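Local coordinates for protein transcriptional regulator (Streptococcus pneumoniae, PDB 2GNP) that probably regulates transcription in response to a sugar or sugar phosphate bound by its Rossmann-like putative sugar-binding domain, at residues A[19-24]-A[242-247]; A[123-128]-A[167-172]; A[156-161]-A[224-229]. One frame throughout, in Å; residues are numbered along the deposited sequence.

Contact 1 (A[19-24]-A[242-247])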
# COMPACT_ATOMS: atom_id res chain seq x y z
N LYS A 19 16.33 12.81 -2.92
CA LYS A 19 16.81 11.87 -3.96
C LYS A 19 15.65 11.38 -4.84
O LYS A 19 15.79 11.29 -6.07
CB LYS A 19 17.62 10.70 -3.37
CG LYS A 19 18.21 9.74 -4.43
CD LYS A 19 19.01 8.63 -3.78
CE LYS A 19 19.73 7.71 -4.76
NZ LYS A 19 20.89 8.44 -5.41
N TYR A 20 14.54 11.03 -4.21
CA TYR A 20 13.40 10.44 -4.92
C TYR A 20 12.25 11.36 -5.09
O TYR A 20 11.22 10.99 -5.67
CB TYR A 20 12.95 9.16 -4.21
CG TYR A 20 14.04 8.14 -4.17
CD1 TYR A 20 14.75 7.87 -3.00
CD2 TYR A 20 14.41 7.47 -5.34
CE1 TYR A 20 15.80 6.92 -2.97
CE2 TYR A 20 15.42 6.52 -5.34
CZ TYR A 20 16.14 6.23 -4.16
OH TYR A 20 17.19 5.31 -4.11
N SER A 21 12.38 12.60 -4.61
CA SER A 21 11.32 13.58 -4.67
C SER A 21 10.05 13.13 -3.94
O SER A 21 8.89 13.29 -4.39
CB SER A 21 11.09 14.11 -6.08
OG SER A 21 9.86 14.82 -6.17
N LEU A 22 10.34 12.58 -2.77
CA LEU A 22 9.34 11.97 -1.89
C LEU A 22 8.97 13.06 -0.89
O LEU A 22 9.86 13.63 -0.21
CB LEU A 22 10.00 10.77 -1.18
CG LEU A 22 9.17 10.17 -0.07
CD1 LEU A 22 8.01 9.40 -0.74
CD2 LEU A 22 9.97 9.19 0.76
N GLU A 23 7.70 13.38 -0.76
CA GLU A 23 7.24 14.45 0.12
C GLU A 23 7.47 14.26 1.63
O GLU A 23 7.88 15.18 2.32
CB GLU A 23 5.77 14.76 -0.22
CG GLU A 23 5.14 15.78 0.65
CD GLU A 23 3.71 16.18 0.17
OE1 GLU A 23 3.45 16.28 -1.08
OE2 GLU A 23 2.85 16.41 1.04
N SER A 24 7.20 13.06 2.13
CA SER A 24 7.30 12.76 3.55
C SER A 24 7.88 11.40 3.77
O SER A 24 7.67 10.49 2.99
CB SER A 24 5.92 12.75 4.21
OG SER A 24 5.28 13.98 4.05
N ARG A 242 10.99 5.26 -7.31
CA ARG A 242 11.28 5.61 -8.72
C ARG A 242 10.13 6.20 -9.50
O ARG A 242 10.35 7.22 -10.18
CB ARG A 242 11.87 4.41 -9.48
CG ARG A 242 13.35 4.31 -9.23
CD ARG A 242 13.86 2.96 -9.73
NE ARG A 242 15.31 2.86 -9.53
CZ ARG A 242 16.02 1.77 -9.84
NH1 ARG A 242 15.39 0.72 -10.33
NH2 ARG A 242 17.33 1.73 -9.68
N ALA A 243 8.94 5.61 -9.38
CA ALA A 243 7.74 6.00 -10.13
C ALA A 243 6.88 6.97 -9.33
O ALA A 243 5.79 7.39 -9.78
CB ALA A 243 6.97 4.75 -10.51
N ASN A 244 7.36 7.32 -8.13
CA ASN A 244 6.59 8.26 -7.25
C ASN A 244 5.16 7.80 -7.08
O ASN A 244 4.23 8.61 -7.17
CB ASN A 244 6.64 9.70 -7.76
CG ASN A 244 8.05 10.25 -7.78
OD1 ASN A 244 8.66 10.35 -8.84
ND2 ASN A 244 8.56 10.60 -6.63
N LEU A 245 4.98 6.49 -6.89
CA LEU A 245 3.61 5.92 -6.72
C LEU A 245 2.91 6.33 -5.44
O LEU A 245 1.70 6.41 -5.43
CB LEU A 245 3.55 4.41 -6.87
CG LEU A 245 4.13 3.89 -8.20
CD1 LEU A 245 4.06 2.33 -8.29
CD2 LEU A 245 3.37 4.52 -9.42
N VAL A 246 3.68 6.57 -4.37
CA VAL A 246 3.15 7.21 -3.18
C VAL A 246 4.07 8.38 -2.80
O VAL A 246 5.18 8.53 -3.32
CB VAL A 246 3.09 6.21 -1.97
CG1 VAL A 246 2.24 4.95 -2.34
CG2 VAL A 246 4.50 5.82 -1.64
N ASN A 247 3.57 9.23 -1.94
CA ASN A 247 4.32 10.44 -1.52
C ASN A 247 4.72 10.46 -0.07
O ASN A 247 5.26 11.46 0.38
CB ASN A 247 3.63 11.75 -1.95
CG ASN A 247 2.25 11.89 -1.41
OD1 ASN A 247 1.96 11.42 -0.31
ND2 ASN A 247 1.34 12.46 -2.23
O HOH W 1 3.16 13.24 1.71
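N244 hangs its amide on the carbonyl of Y20, the last residue of helix 5-20. CB and CG of N244 only carry the amide: CG lies beside the backbone N (chi1 -62°), which directs the group to the helix end, and stops 3.9 Å from Y20 O. OD1 of N244 stays 4.1 Å from Y20 O, and ND2 makes the bond: N244 ND2 to Y20 O is 2.9 Å, with Y20 O close to the amide plane of N244 and the N-H bent to 148°. The same ND2 lies 3.5 Å from S21 O. The carbonyl of Y20, just before S21 turns away with positive phi, thus gains a side-chain donor.

Farther along, L22 lays CD1 against the end of 242-247, 3.5 Å from N247 C. N247 O then accepts a backbone bond from S24 N at 3.1 Å, while E23 CB passes 3.4 Å from the same N247 O. A water donates to N247 OD1 and also bonds S24 OG. The acid of E23 turns to Q223, and the hydroxyl of Y20 to D263 on helix 253-264, whose carboxylate also pairs with R242.

N244, with positive phi, sits at the Schellman end of helix 234-242, and its side chain bonds to the end of helix 5-20. Both helices give way to strands, 248-252 and 24-28, which pair in parallel with 24-28 at the edge, as in a Rossmann-like alpha/beta sheet.

Contact 2 (A[123-128]-A[167-172])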
# COMPACT_ATOMS: atom_id res chain seq x y z
N THR A 123 -14.25 -9.66 -6.64
CA THR A 123 -12.95 -10.34 -6.61
C THR A 123 -11.89 -9.50 -7.33
O THR A 123 -12.17 -8.90 -8.39
CB THR A 123 -13.10 -11.70 -7.36
OG1 THR A 123 -14.09 -12.50 -6.68
CG2 THR A 123 -11.83 -12.44 -7.36
N ILE A 124 -10.69 -9.47 -6.76
CA ILE A 124 -9.67 -8.54 -7.24
C ILE A 124 -9.26 -8.79 -8.72
O ILE A 124 -9.09 -7.84 -9.46
CB ILE A 124 -8.43 -8.55 -6.28
CG1 ILE A 124 -7.30 -7.62 -6.77
CG2 ILE A 124 -7.92 -9.95 -6.08
CD1 ILE A 124 -7.70 -6.15 -6.85
N VAL A 125 -9.14 -10.05 -9.14
CA VAL A 125 -8.77 -10.35 -10.56
C VAL A 125 -9.92 -11.13 -11.23
O VAL A 125 -10.31 -12.22 -10.75
CB VAL A 125 -7.46 -11.22 -10.65
CG1 VAL A 125 -7.19 -11.63 -12.12
CG2 VAL A 125 -6.24 -10.48 -10.04
N GLN A 126 -10.44 -10.57 -12.33
CA GLN A 126 -11.53 -11.20 -13.06
C GLN A 126 -10.88 -12.06 -14.15
O GLN A 126 -9.69 -11.86 -14.51
CB GLN A 126 -12.45 -10.14 -13.68
CG GLN A 126 -13.06 -9.16 -12.68
CD GLN A 126 -14.09 -9.84 -11.82
OE1 GLN A 126 -14.12 -9.65 -10.58
NE2 GLN A 126 -14.97 -10.64 -12.45
N GLU A 127 -11.68 -13.01 -14.66
CA GLU A 127 -11.32 -13.92 -15.77
C GLU A 127 -10.88 -13.23 -17.06
O GLU A 127 -9.94 -13.68 -17.74
CB GLU A 127 -12.51 -14.87 -16.01
CG GLU A 127 -12.74 -15.85 -14.82
CD GLU A 127 -14.20 -16.29 -14.62
OE1 GLU A 127 -14.53 -17.40 -15.09
OE2 GLU A 127 -15.00 -15.54 -14.00
N ASN A 128 -11.53 -12.13 -17.41
CA ASN A 128 -11.18 -11.36 -18.59
C ASN A 128 -11.60 -9.90 -18.50
O ASN A 128 -12.29 -9.51 -17.56
CB ASN A 128 -11.77 -11.99 -19.85
CG ASN A 128 -13.28 -12.08 -19.80
OD1 ASN A 128 -13.99 -11.09 -19.55
ND2 ASN A 128 -13.79 -13.28 -20.05
N HIS A 167 3.25 -16.32 -2.93
CA HIS A 167 2.38 -17.20 -2.13
C HIS A 167 0.92 -16.78 -1.95
O HIS A 167 0.00 -17.58 -2.21
CB HIS A 167 3.01 -17.43 -0.74
CG HIS A 167 2.20 -18.32 0.14
ND1 HIS A 167 2.10 -19.67 -0.07
CD2 HIS A 167 1.45 -18.04 1.24
CE1 HIS A 167 1.32 -20.20 0.86
NE2 HIS A 167 0.89 -19.23 1.65
N GLN A 168 0.71 -15.53 -1.51
CA GLN A 168 -0.64 -15.00 -1.22
C GLN A 168 -1.56 -15.00 -2.45
O GLN A 168 -2.79 -15.01 -2.33
CB GLN A 168 -0.54 -13.59 -0.60
CG GLN A 168 0.47 -13.51 0.57
CD GLN A 168 -0.11 -14.00 1.90
OE1 GLN A 168 -1.02 -14.86 1.95
NE2 GLN A 168 0.42 -13.45 3.01
N TRP A 169 -0.94 -15.09 -3.63
CA TRP A 169 -1.62 -14.96 -4.93
C TRP A 169 -1.91 -16.27 -5.64
O TRP A 169 -2.50 -16.28 -6.74
CB TRP A 169 -0.81 -14.03 -5.84
CG TRP A 169 -0.88 -12.63 -5.34
CD1 TRP A 169 0.07 -11.97 -4.58
CD2 TRP A 169 -1.98 -11.72 -5.50
NE1 TRP A 169 -0.38 -10.70 -4.29
CE2 TRP A 169 -1.63 -10.52 -4.83
CE3 TRP A 169 -3.22 -11.81 -6.15
CZ2 TRP A 169 -2.48 -9.40 -4.79
CZ3 TRP A 169 -4.06 -10.67 -6.14
CH2 TRP A 169 -3.67 -9.47 -5.45
N LEU A 170 -1.50 -17.38 -5.01
CA LEU A 170 -1.56 -18.69 -5.64
C LEU A 170 -2.93 -19.16 -6.14
O LEU A 170 -2.99 -19.90 -7.14
CB LEU A 170 -0.97 -19.74 -4.68
CG LEU A 170 0.42 -20.28 -5.02
CD1 LEU A 170 1.36 -19.33 -5.72
CD2 LEU A 170 1.12 -20.85 -3.81
N ASP A 171 -4.01 -18.79 -5.47
CA ASP A 171 -5.31 -19.19 -6.05
C ASP A 171 -6.08 -18.03 -6.69
O ASP A 171 -7.26 -18.17 -7.07
CB ASP A 171 -6.19 -19.93 -5.03
CG ASP A 171 -5.90 -21.46 -5.02
OD1 ASP A 171 -4.97 -21.88 -4.29
OD2 ASP A 171 -6.61 -22.22 -5.74
N MSE A 172 -5.40 -16.90 -6.82
CA MSE A 172 -5.99 -15.74 -7.47
C MSE A 172 -5.46 -15.58 -8.92
O MSE A 172 -6.25 -15.37 -9.87
CB MSE A 172 -5.74 -14.50 -6.63
CG MSE A 172 -6.46 -13.24 -7.15
SE MSE A 172 -8.42 -13.50 -7.41
CE MSE A 172 -8.90 -13.75 -5.53
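Two connecting loops of the alpha/beta domain meet here, with the selenomethionine M172 lodged against T123, I124 and V125. The contact is apolar: no hydrogen bond joins the two segments. M172 reaches across with CG anti to its own N (chi1 -174°), then folds at the next two torsions, so the chain is hooked and presents CG, SE and CE in turn. CG rests on I124 CG2 at 3.8 Å and on V125 CG2 at 4.0 Å. SE comes 3.6 Å from T123 CG2 and also lies near I124 CG2, while CE closes on the same T123 methyl at 3.7 Å. One methyl of each loop residue is therefore used, and the three differ in approach: the I124 side chain crosses that of M172 at about a right angle, V125 runs past it in the opposite sense, and T123 meets the hook near its end.

I124 CG2 is shared. Besides M172 it touches W169 CZ3 at 3.9 Å, at an oblique angle to the indole, and V125 CG2 stands farther from the same CZ3. In the backbone of this loop a type I turn runs from H167 to L170, and M172 N bonds to W169 O at 3.0 Å.

Behind the contact the indole of W169 packs edge-to-face with F194 on strand 193-195 and leans on F178 of helix 175-183. The other loop is held by backbone bonds from I124 to I211 and from Q126 to R209, and it runs on to helix 129-136, where N128 is the N-cap and its OD1 takes the amide of L131.

Contact 3 (A[156-161]-A[224-229])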
# COMPACT_ATOMS: atom_id res chain seq x y z
N VAL A 156 -1.55 2.22 2.31
CA VAL A 156 -1.25 1.01 1.52
C VAL A 156 0.00 0.27 2.08
O VAL A 156 0.91 0.88 2.69
CB VAL A 156 -1.00 1.34 0.03
CG1 VAL A 156 -2.20 2.07 -0.58
CG2 VAL A 156 0.33 2.12 -0.18
N GLY A 157 0.00 -1.03 1.93
CA GLY A 157 1.24 -1.82 2.07
C GLY A 157 1.87 -1.97 0.68
O GLY A 157 1.30 -1.54 -0.34
N ILE A 158 3.04 -2.60 0.63
CA ILE A 158 3.75 -2.86 -0.65
C ILE A 158 4.13 -4.32 -0.59
O ILE A 158 4.77 -4.77 0.39
CB ILE A 158 5.02 -1.98 -0.82
CG1 ILE A 158 4.63 -0.48 -0.99
CG2 ILE A 158 5.88 -2.49 -2.03
CD1 ILE A 158 5.85 0.52 -0.86
N GLY A 159 3.74 -5.08 -1.63
CA GLY A 159 4.09 -6.51 -1.69
C GLY A 159 5.31 -6.76 -2.58
O GLY A 159 5.65 -5.94 -3.44
N ASP A 160 6.01 -7.86 -2.31
CA ASP A 160 7.16 -8.21 -3.14
C ASP A 160 6.76 -9.35 -4.07
O ASP A 160 5.63 -9.83 -3.96
CB ASP A 160 8.39 -8.61 -2.26
CG ASP A 160 8.13 -9.83 -1.42
OD1 ASP A 160 8.15 -9.70 -0.16
OD2 ASP A 160 7.90 -10.91 -1.97
N PHE A 161 7.65 -9.79 -4.96
CA PHE A 161 7.28 -10.84 -5.89
C PHE A 161 8.27 -11.99 -5.73
O PHE A 161 8.55 -12.72 -6.68
CB PHE A 161 7.28 -10.30 -7.30
CG PHE A 161 6.43 -11.08 -8.26
CD1 PHE A 161 7.01 -11.69 -9.36
CD2 PHE A 161 5.07 -11.23 -8.05
CE1 PHE A 161 6.21 -12.44 -10.26
CE2 PHE A 161 4.29 -11.96 -8.92
CZ PHE A 161 4.87 -12.55 -10.04
N SER A 224 -0.50 9.98 0.25
CA SER A 224 -0.53 8.52 0.09
C SER A 224 0.57 7.94 0.92
O SER A 224 1.77 8.20 0.71
CB SER A 224 -0.35 8.11 -1.38
OG SER A 224 0.76 8.79 -1.96
N LEU A 225 0.17 7.12 1.86
CA LEU A 225 1.08 6.62 2.91
C LEU A 225 1.30 5.16 2.66
O LEU A 225 0.32 4.38 2.75
CB LEU A 225 0.45 6.82 4.28
CG LEU A 225 1.07 6.16 5.53
CD1 LEU A 225 2.51 6.71 5.68
CD2 LEU A 225 0.23 6.48 6.84
N ALA A 226 2.55 4.76 2.41
CA ALA A 226 2.87 3.35 2.36
C ALA A 226 3.68 2.99 3.60
O ALA A 226 4.59 3.73 3.96
CB ALA A 226 3.68 3.03 1.08
N VAL A 227 3.35 1.86 4.24
CA VAL A 227 4.16 1.35 5.33
C VAL A 227 4.72 0.00 4.91
O VAL A 227 3.95 -0.94 4.56
CB VAL A 227 3.27 1.18 6.60
CG1 VAL A 227 4.15 0.73 7.78
CG2 VAL A 227 2.56 2.48 6.91
N ALA A 228 6.06 -0.10 4.85
CA ALA A 228 6.64 -1.30 4.22
C ALA A 228 8.11 -1.42 4.61
O ALA A 228 8.86 -0.44 4.55
CB ALA A 228 6.49 -1.20 2.65
N TYR A 229 8.51 -2.64 5.01
CA TYR A 229 9.90 -2.86 5.37
C TYR A 229 10.28 -4.32 5.19
O TYR A 229 9.40 -5.18 5.03
CB TYR A 229 10.17 -2.38 6.78
CG TYR A 229 9.53 -3.24 7.84
CD1 TYR A 229 8.17 -3.08 8.16
CD2 TYR A 229 10.27 -4.22 8.51
CE1 TYR A 229 7.56 -3.88 9.16
CE2 TYR A 229 9.68 -5.02 9.50
CZ TYR A 229 8.33 -4.83 9.81
OH TYR A 229 7.74 -5.66 10.79
O HOH W 2 3.82 -3.41 3.40
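I158 fits its side chain over two small residues, A226 of the neighbouring strand and A228 just beyond its end. CG1 lies beside the backbone N (chi1 -68°) and the chain then extends, so CD1 reaches back to A226 CB at 3.8 Å while CB itself meets A228 CB, also at 3.8 Å. The two methyls are low bumps, and the isoleucine bridges them lengthwise, CD1 dipping between them at 4.0 Å from A228 CB. V156 comes to A226 from a second direction, roughly at right angles to I158 CD1: its CG2, placed between the backbone N and carbonyl carbon, touches A226 CB at 3.7 Å.

Beneath these side chains the strands run parallel, as inner strands of a Rossmann-like sheet do, V156 being paired with A226. V156 N gives its proton to L225 O at 2.9 Å, and V156 O takes one from V227 N at 3.1 Å; A226 CA adds a CH...O contact to that same V156 O. Past G157 the strands part. I158 N no longer reaches V227 O, and a water fills the step, accepting from I158 N and donating to V227 O.

Helix 234-242 packs over I158 through S236 and V240, and over A228 through I237. L225 and V227 point to the other face of the sheet, where V227 packs on I43 of helix 36-54. A228 O bonds to T251 OG1 at the neighbouring strand 248-252.

In the fold
Contact 3 sits at the core, its centre about 4 Å from the centre of the chain, and is built from paired strands, with valine and isoleucine set against alanines. Contact 1 lies to one side, and the two touch: S224 OG bonds to N247 N, and V246 packs on both A226 and V156. Contact 1 thus packs on strand 223-227, a component of contact 3, and contact 3 is covered by helix 234-242, whose end is in contact 1. Contact 1, partly exposed, relies on carbonyls, an asparagine and water. Contact 2, across the chain's centre from contact 1, touches neither; it joins loops mainly by apolar side chains and is buried although its centre lies about 17 Å from the chain's centre.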